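Local atomic coordinates of early endosome antigen 1 (Homo sapiens, PDB entry 3MJH), a protein that probably tethers early endosomes for fusion as a Rab effector, using a zinc finger of the C2H2 type to bind another protein. Residues 22-25 and 26-30. Numbering follows the deposited sequence.
Sequences FKHY and EAVHD. With ZN (zinc ion), chain G.
H24 and H29 share one zinc ion, and their coordination shows how a metal can draw together two side chains near the end of a helix. NE2 of H29 lies 2.3 Å from the zinc, and NE2 of H24 binds the same ion from the preceding turn. The two NE2 atoms are 3.4 Å apart as fellow ligands, with the ring planes steeply inclined at 79°. Torsions contribute to the convergence: CG of H24 stands anti to its backbone N (chi1 157°), whereas in H29 CG sits beside the backbone N (chi1 -49°), and these different choices about the CA-CB bond let both NE2 atoms reach the one ion. The backbone around them is bonded in the helical i to i+4 pattern: N of H29 donates to O of Y25 at 2.7 Å, N of E26 to O of F22 at 3.0 Å, and N of A27 to O of K23; the bond from N of V28 to O of H24 is weak.

With C8 and C11 completing the zinc site, this is the Cys2His2 arrangement of a classical zinc finger, in which the two histidines follow one another five residues apart, H24 within the helix 18-28.

Around the metal, the packing is aromatic. The edge of H29 points at the face of Y25, with CD2 of H29 3.7 Å from CD1 of Y25, and CB of H29 makes a CH-pi contact over the centre of the phenol ring, 3.9 Å from its centroid. Y25 also touches C8 and Q10, and its OH is hydrogen-bonded to a basic side chain of the partner protein.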
loop_
_atom_site.group_PDB
_atom_site.type_symbol
_atom_site.label_atom_id
_atom_site.label_comp_id
_atom_site.label_asym_id
_atom_site.label_seq_id
_atom_site.Cartn_x
_atom_site.Cartn_y
_atom_site.Cartn_z
ATOM N N PHE B 22 -16.047 3.360 11.859
ATOM C CA PHE B 22 -15.886 2.353 12.914
ATOM C C PHE B 22 -17.237 1.865 13.418
ATOM O O PHE B 22 -17.443 0.655 13.562
ATOM C CB PHE B 22 -15.110 2.920 14.106
ATOM C CG PHE B 22 -13.621 2.931 13.924
ATOM C CD1 PHE B 22 -12.881 1.762 14.066
ATOM C CD2 PHE B 22 -12.953 4.120 13.646
ATOM C CE1 PHE B 22 -11.502 1.775 13.910
ATOM C CE2 PHE B 22 -11.573 4.143 13.495
ATOM C CZ PHE B 22 -10.849 2.961 13.627
ATOM N N LYS B 23 -18.132 2.815 13.716
ATOM C CA LYS B 23 -19.515 2.519 14.092
ATOM C C LYS B 23 -20.198 1.640 13.046
ATOM O O LYS B 23 -20.731 0.577 13.377
ATOM C CB LYS B 23 -20.330 3.811 14.284
ATOM C CG LYS B 23 -20.164 4.494 15.640
ATOM C CD LYS B 23 -20.985 5.802 15.734
ATOM C CE LYS B 23 -20.853 6.430 17.136
ATOM N NZ LYS B 23 -21.698 7.652 17.342
ATOM N N HIS B 24 -20.198 2.094 11.789
ATOM C CA HIS B 24 -20.824 1.341 10.705
ATOM C C HIS B 24 -20.275 -0.080 10.627
ATOM O O HIS B 24 -21.041 -1.035 10.618
ATOM C CB HIS B 24 -20.635 2.039 9.354
ATOM C CG HIS B 24 -20.757 1.109 8.185
ATOM N ND1 HIS B 24 -21.975 0.721 7.669
ATOM C CD2 HIS B 24 -19.815 0.456 7.461
ATOM C CE1 HIS B 24 -21.779 -0.119 6.666
ATOM N NE2 HIS B 24 -20.477 -0.297 6.521
ATOM N N TYR B 25 -18.950 -0.210 10.581
ATOM C CA TYR B 25 -18.295 -1.517 10.436
ATOM C C TYR B 25 -18.685 -2.496 11.550
ATOM O O TYR B 25 -19.005 -3.653 11.283
ATOM C CB TYR B 25 -16.768 -1.371 10.379
ATOM C CG TYR B 25 -16.061 -2.586 9.807
ATOM C CD1 TYR B 25 -15.691 -2.626 8.464
ATOM C CD2 TYR B 25 -15.779 -3.694 10.603
ATOM C CE1 TYR B 25 -15.041 -3.733 7.924
ATOM C CE2 TYR B 25 -15.149 -4.816 10.075
ATOM C CZ TYR B 25 -14.775 -4.822 8.732
ATOM O OH TYR B 25 -14.148 -5.913 8.200
ATOM N N GLU B 26 -18.657 -2.032 12.795
ATOM C CA GLU B 26 -18.981 -2.909 13.927
ATOM C C GLU B 26 -20.456 -3.350 13.971
ATOM O O GLU B 26 -20.778 -4.440 14.470
ATOM C CB GLU B 26 -18.568 -2.260 15.253
ATOM C CG GLU B 26 -17.053 -2.220 15.478
ATOM C CD GLU B 26 -16.406 -3.600 15.443
ATOM O OE1 GLU B 26 -15.357 -3.751 14.768
ATOM O OE2 GLU B 26 -16.941 -4.531 16.090
ATOM N N ALA B 27 -21.338 -2.508 13.447
ATOM C CA ALA B 27 -22.765 -2.809 13.411
ATOM C C ALA B 27 -23.144 -3.763 12.278
ATOM O O ALA B 27 -24.145 -4.467 12.362
ATOM C CB ALA B 27 -23.561 -1.527 13.303
ATOM N N VAL B 28 -22.401 -3.758 11.204
ATOM C CA VAL B 28 -22.785 -4.526 10.056
ATOM C C VAL B 28 -21.825 -5.610 9.662
ATOM O O VAL B 28 -22.226 -6.654 9.253
ATOM C CB VAL B 28 -22.936 -3.616 8.899
ATOM C CG1 VAL B 28 -23.160 -4.379 7.684
ATOM C CG2 VAL B 28 -24.023 -2.688 9.151
ATOM N N HIS B 29 -20.543 -5.444 9.910
ATOM C CA HIS B 29 -19.587 -6.463 9.497
ATOM C C HIS B 29 -18.818 -7.280 10.502
ATOM O O HIS B 29 -18.043 -8.115 10.116
ATOM C CB HIS B 29 -18.557 -5.881 8.560
ATOM C CG HIS B 29 -19.135 -5.085 7.461
ATOM N ND1 HIS B 29 -20.072 -5.597 6.608
ATOM C CD2 HIS B 29 -18.938 -3.813 7.092
ATOM C CE1 HIS B 29 -20.421 -4.673 5.752
ATOM N NE2 HIS B 29 -19.740 -3.590 6.022
ATOM N N ASP B 30 -18.990 -7.051 11.781
ATOM C CA ASP B 30 -18.204 -7.787 12.738
ATOM C C ASP B 30 -18.988 -8.918 13.387
ATOM O O ASP B 30 -19.835 -8.659 14.201
ATOM C CB ASP B 30 -17.721 -6.801 13.809
ATOM C CG ASP B 30 -17.023 -7.459 14.929
ATOM O OD1 ASP B 30 -17.295 -8.613 15.185
ATOM O OD2 ASP B 30 -16.220 -6.816 15.578
HETATM ZN ZN ZN G . -19.744 -1.545 5.068
#